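Local coordinates for protein putative hydrolase (Agrobacterium vitis, PDB 3LLC) that probably acts as an alpha/beta-fold serine hydrolase, removing fatty acyl groups from acylated proteins as a thioesterase and cleaving acyl-glucuronide esters, at residues Ile119-Ile124 / Asn196-Gly201; Thr150-Glu155 / Tyr222-Lys227. One frame throughout, in Å; residues are numbered along the deposited sequence. Where two conformers were deposited one is given.

From the N terminus, the chain first reaches 119-124, on the helix that follows the probable nucleophile elbow. It runs on through strand 136-143 to 150-155 and through the excursion of helices and a small two-stranded sheet up to helix 187-195, then returns at 196-201 to close the first loop in interaction 1. Helix 222-230, between strands 209-214 and 237-242, then reaches back to 150-155 and closes the second loop in interaction 2. The two loops therefore cross rather than nest. They also touch, since Arg197 forms a salt bridge with Asp152 and Met199 packs against Asp152 and His224, so the returning loop is tied to helices 115-128, 149-154 and 222-230.

Interaction 1: Ile119-Ile124 / Asn196-Gly201; sequences IALRLI and NRVMAG. With EDO (1,2-ethanediol), chain D; EDO (1,2-ethanediol), chain C.
Arg122 on helix 115-128 faces Val198 in the irregular loop after helix 187-195, their CA atoms 7.3 Å apart, so the loop passes one side of a regular helix. From that helix the Arg122 side chain bends across the loop, crossing the Asn196 side chain at about a right angle. Its bends at chi2 and chi3 bring the methylene CD to 3.5 Å from CG1 of Val198 while turning the guanidinium on toward Asn196. Arginine suits the place because its aliphatic part packs on a valine and its polar end still finds a carbonyl. NE donates to OD1 of Asn196 at 3.0 Å with an almost straight N-H...O angle of 169°. The oxygen lies in the guanidinium plane and accepts the hydrogen bond on a lone pair, although the amide and guanidinium planes are turned 35° apart. A water joins NH2 of Arg122 to the same OD1, 2.8 Å from that oxygen. The helix follows the probable nucleophile elbow of this alpha/beta hydrolase fold. Leu121 points toward the loop, its CD1 4.4 Å from CG2 of Val198, and also touches Met140 of sheet strand 136-143. Ser90 and the carbonyl of Asp192 take up ND2 of Asn196, which fixes the amide's rotation and presents OD1 to the arginine. An ethanediol, probably from crystallisation, lies over one guanidinium face, its O1 3.6 Å above the plane.

Interaction 2: Thr150-Glu155 / Tyr222-Lys227; sequences TSDLIE and YQHALK
Asp152 and Lys227 form a salt bridge between two helical segments, NZ of Lys227 donating to OD2 of Asp152 at 2.9 Å. The ammonium approaches from well above the carboxylate plane, 61° out of it. Lysine can span this gap because its chain is extended throughout, with CG anti to the backbone N. Beside the bridge the His224 ring meets both residues of the first helix: CB of Asp152 lies at its edge, 4.0 Å from CE1, and Leu153 covers one face. CD1 of Leu153 sits 4.3 Å from the ring centroid and only 9° off the normal, a CH-pi contact, while CD2 comes 3.9 Å from ND1. A branched leucine thus lays one methyl over the ring centre and the other near its rim. The segment axes, 12.2 Å apart, run roughly antiparallel at 146°, a gap bridged by side chains alone, the extended Lys227 above all. In this alpha/beta hydrolase, helix 149-154 follows strand 136-143, whereas helix 222-230 connects strands 209-214 and 237-242; Leu153 lies near the probable Ser-His-Asp triad without touching it. Farther out, NE2 of His224 is hydrogen-bonded to the carbonyl oxygen of Pro147, which holds the ring's orientation. OD1 of Asp152 accepts from OG of Ser151 at 2.8 Å and pairs with Arg197, so two cations share this carboxylate and would probably favour its ionised form.

Interaction 1: Ile119-Ile124 / Asn196-Gly201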
# COMPACT_ATOMS: atom_id res chain seq x y z
N ILE A 119 -2.35 2.83 -2.87
CA ILE A 119 -3.64 2.23 -2.52
C ILE A 119 -4.18 2.87 -1.22
O ILE A 119 -5.38 3.14 -1.14
CB ILE A 119 -3.56 0.66 -2.50
CG1 ILE A 119 -3.21 0.14 -3.91
CG2 ILE A 119 -4.88 0.02 -2.00
CD1 ILE A 119 -2.89 -1.34 -3.97
N ALA A 120 -3.31 3.17 -0.26
CA ALA A 120 -3.74 3.87 0.98
C ALA A 120 -4.40 5.21 0.69
O ALA A 120 -5.45 5.54 1.27
CB ALA A 120 -2.55 4.07 1.95
N LEU A 121 -3.79 5.99 -0.21
CA LEU A 121 -4.33 7.32 -0.61
C LEU A 121 -5.69 7.19 -1.32
O LEU A 121 -6.63 7.95 -1.03
CB LEU A 121 -3.28 8.05 -1.48
CG LEU A 121 -1.99 8.47 -0.76
CD1 LEU A 121 -0.82 8.81 -1.71
CD2 LEU A 121 -2.33 9.65 0.15
N ARG A 122 -5.82 6.22 -2.23
CA ARG A 122 -7.13 5.94 -2.87
C ARG A 122 -8.17 5.46 -1.83
O ARG A 122 -9.36 5.83 -1.91
CB ARG A 122 -7.01 4.89 -4.00
CG ARG A 122 -6.33 5.44 -5.30
CD ARG A 122 -7.26 6.39 -6.10
NE ARG A 122 -8.47 5.72 -6.54
CZ ARG A 122 -9.72 6.04 -6.19
NH1 ARG A 122 -9.97 7.09 -5.40
NH2 ARG A 122 -10.72 5.33 -6.65
N LEU A 123 -7.74 4.64 -0.88
CA LEU A 123 -8.66 4.07 0.13
C LEU A 123 -9.28 5.17 0.96
O LEU A 123 -10.49 5.16 1.20
CB LEU A 123 -7.90 3.07 1.03
CG LEU A 123 -8.60 2.21 2.08
CD1 LEU A 123 -9.76 1.50 1.46
CD2 LEU A 123 -7.59 1.19 2.65
N ILE A 124 -8.48 6.13 1.39
CA ILE A 124 -9.05 7.25 2.18
C ILE A 124 -10.07 8.06 1.38
O ILE A 124 -11.12 8.45 1.91
CB ILE A 124 -7.92 8.13 2.88
CG1 ILE A 124 -8.51 9.10 3.90
CG2 ILE A 124 -7.09 8.96 1.88
CD1 ILE A 124 -8.86 8.43 5.18
N ASN A 196 -6.73 5.75 -11.60
CA ASN A 196 -6.46 5.95 -10.18
C ASN A 196 -5.45 7.07 -9.83
O ASN A 196 -4.91 7.13 -8.70
CB ASN A 196 -5.99 4.61 -9.59
CG ASN A 196 -7.10 3.59 -9.51
OD1 ASN A 196 -7.89 3.62 -8.56
ND2 ASN A 196 -7.17 2.66 -10.51
N ARG A 197 -5.20 7.96 -10.79
CA ARG A 197 -4.19 8.98 -10.59
C ARG A 197 -4.65 9.92 -9.46
O ARG A 197 -5.77 10.46 -9.52
CB ARG A 197 -3.96 9.76 -11.89
CG ARG A 197 -2.69 10.63 -11.91
CD ARG A 197 -2.49 11.28 -13.29
NE ARG A 197 -1.11 11.75 -13.45
CZ ARG A 197 -0.56 12.11 -14.60
NH1 ARG A 197 -1.26 12.13 -15.73
NH2 ARG A 197 0.73 12.48 -14.62
N VAL A 198 -3.81 10.09 -8.46
CA VAL A 198 -4.14 10.92 -7.26
C VAL A 198 -3.48 12.30 -7.19
O VAL A 198 -4.02 13.20 -6.52
CB VAL A 198 -3.93 10.14 -5.92
CG1 VAL A 198 -4.84 8.92 -5.85
CG2 VAL A 198 -2.45 9.74 -5.66
N MSE A 199 -2.34 12.50 -7.89
CA MSE A 199 -1.61 13.77 -7.83
C MSE A 199 -1.88 14.74 -9.00
O MSE A 199 -1.12 15.68 -9.20
CB MSE A 199 -0.10 13.52 -7.64
CG MSE A 199 0.23 12.76 -6.34
SE MSE A 199 2.17 12.70 -5.96
CE MSE A 199 2.63 11.65 -7.55
N ALA A 200 -2.95 14.53 -9.77
CA ALA A 200 -3.35 15.53 -10.76
C ALA A 200 -4.08 16.71 -10.07
O ALA A 200 -4.27 17.76 -10.67
CB ALA A 200 -4.23 14.93 -11.91
N GLY A 201 -4.47 16.53 -8.80
CA GLY A 201 -4.98 17.65 -7.97
C GLY A 201 -4.61 17.48 -6.51
O GLY A 201 -3.73 16.71 -6.20
C1 EDO D . -8.95 8.90 -8.99
O1 EDO D . -10.19 8.17 -9.03
C2 EDO D . -8.62 9.36 -7.58
O2 EDO D . -8.46 10.77 -7.52
C1 EDO C . -7.84 14.89 -6.73
O1 EDO C . -7.06 15.03 -7.91
C2 EDO C . -6.92 14.36 -5.65
O2 EDO C . -6.67 13.01 -5.94
O HOH W 1 -10.60 2.86 -8.37

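Interaction 2: Thr150-Glu155 / Tyr222-Lys227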
# COMPACT_ATOMS: atom_id res chain seq x y z
N THR A 150 2.66 4.44 -12.53
CA THR A 150 2.53 4.06 -13.94
C THR A 150 2.72 5.27 -14.86
O THR A 150 3.47 5.20 -15.82
CB THR A 150 1.19 3.33 -14.24
OG1 THR A 150 0.09 4.20 -13.90
CG2 THR A 150 1.09 2.02 -13.44
N SER A 151 2.08 6.41 -14.54
CA SER A 151 2.16 7.57 -15.38
C SER A 151 3.42 8.42 -15.10
O SER A 151 3.95 9.08 -16.03
CB SER A 151 0.90 8.47 -15.24
OG SER A 151 0.71 8.88 -13.90
N ASP A 152 3.87 8.44 -13.87
CA ASP A 152 4.92 9.40 -13.45
C ASP A 152 6.33 8.80 -13.42
O ASP A 152 7.27 9.54 -13.64
CB ASP A 152 4.62 9.99 -12.07
CG ASP A 152 3.36 10.86 -12.05
OD1 ASP A 152 2.55 10.80 -13.01
OD2 ASP A 152 3.17 11.56 -11.03
N LEU A 153 6.46 7.51 -13.12
CA LEU A 153 7.78 6.85 -13.02
C LEU A 153 8.05 5.89 -14.18
O LEU A 153 9.21 5.79 -14.62
CB LEU A 153 7.94 6.15 -11.67
CG LEU A 153 7.79 7.01 -10.41
CD1 LEU A 153 7.96 6.19 -9.11
CD2 LEU A 153 8.77 8.24 -10.49
N ILE A 154 7.04 5.20 -14.70
CA ILE A 154 7.25 4.28 -15.84
C ILE A 154 7.12 4.93 -17.23
O ILE A 154 8.08 4.88 -18.05
CB ILE A 154 6.38 3.01 -15.74
CG1 ILE A 154 6.71 2.23 -14.44
CG2 ILE A 154 6.56 2.13 -17.01
CD1 ILE A 154 5.83 1.02 -14.13
N GLU A 155 5.96 5.53 -17.52
CA GLU A 155 5.73 6.14 -18.84
C GLU A 155 6.88 7.01 -19.41
O GLU A 155 7.23 6.86 -20.57
CB GLU A 155 4.40 6.93 -18.89
CG GLU A 155 3.12 6.05 -18.99
CD GLU A 155 1.82 6.87 -19.14
OE1 GLU A 155 1.91 7.96 -19.70
OE2 GLU A 155 0.73 6.42 -18.69
N TYR A 222 13.58 10.07 -4.27
CA TYR A 222 13.09 10.80 -3.08
C TYR A 222 12.30 12.06 -3.50
O TYR A 222 11.44 12.52 -2.75
CB TYR A 222 14.24 11.16 -2.12
CG TYR A 222 15.12 12.28 -2.59
CD1 TYR A 222 14.81 13.61 -2.29
CD2 TYR A 222 16.29 12.03 -3.33
CE1 TYR A 222 15.60 14.64 -2.74
CE2 TYR A 222 17.08 13.07 -3.78
CZ TYR A 222 16.73 14.37 -3.47
OH TYR A 222 17.52 15.41 -3.92
N GLN A 223 12.63 12.62 -4.67
CA GLN A 223 11.89 13.80 -5.22
C GLN A 223 10.38 13.50 -5.38
O GLN A 223 9.53 14.43 -5.36
CB GLN A 223 12.49 14.23 -6.57
CG GLN A 223 13.95 14.78 -6.50
CD GLN A 223 15.05 13.71 -6.70
OE1 GLN A 223 14.86 12.50 -6.47
NE2 GLN A 223 16.25 14.19 -7.07
N HIS A 224 10.04 12.21 -5.57
CA HIS A 224 8.63 11.78 -5.68
C HIS A 224 7.88 12.02 -4.35
O HIS A 224 6.68 12.38 -4.36
CB HIS A 224 8.55 10.32 -6.09
CG HIS A 224 7.25 9.91 -6.71
ND1 HIS A 224 6.80 10.44 -7.91
CD2 HIS A 224 6.33 9.00 -6.32
CE1 HIS A 224 5.64 9.88 -8.21
NE2 HIS A 224 5.32 9.00 -7.27
N ALA A 225 8.58 11.85 -3.22
CA ALA A 225 8.00 12.10 -1.89
C ALA A 225 7.76 13.60 -1.67
O ALA A 225 6.74 13.99 -1.11
CB ALA A 225 8.89 11.51 -0.74
N LEU A 226 8.69 14.44 -2.14
CA LEU A 226 8.53 15.91 -2.11
C LEU A 226 7.34 16.33 -2.98
O LEU A 226 6.58 17.21 -2.59
CB LEU A 226 9.83 16.62 -2.53
CG LEU A 226 10.96 16.58 -1.48
CD1 LEU A 226 12.31 17.01 -2.13
CD2 LEU A 226 10.64 17.45 -0.24
N LYS A 227 7.18 15.69 -4.15
CA LYS A 227 6.00 15.94 -5.00
C LYS A 227 4.68 15.57 -4.27
O LYS A 227 3.70 16.35 -4.27
CB LYS A 227 6.09 15.13 -6.31
CG LYS A 227 4.94 15.41 -7.29
CD LYS A 227 5.09 14.58 -8.62
CE LYS A 227 3.96 14.86 -9.61
NZ LYS A 227 4.24 14.25 -10.94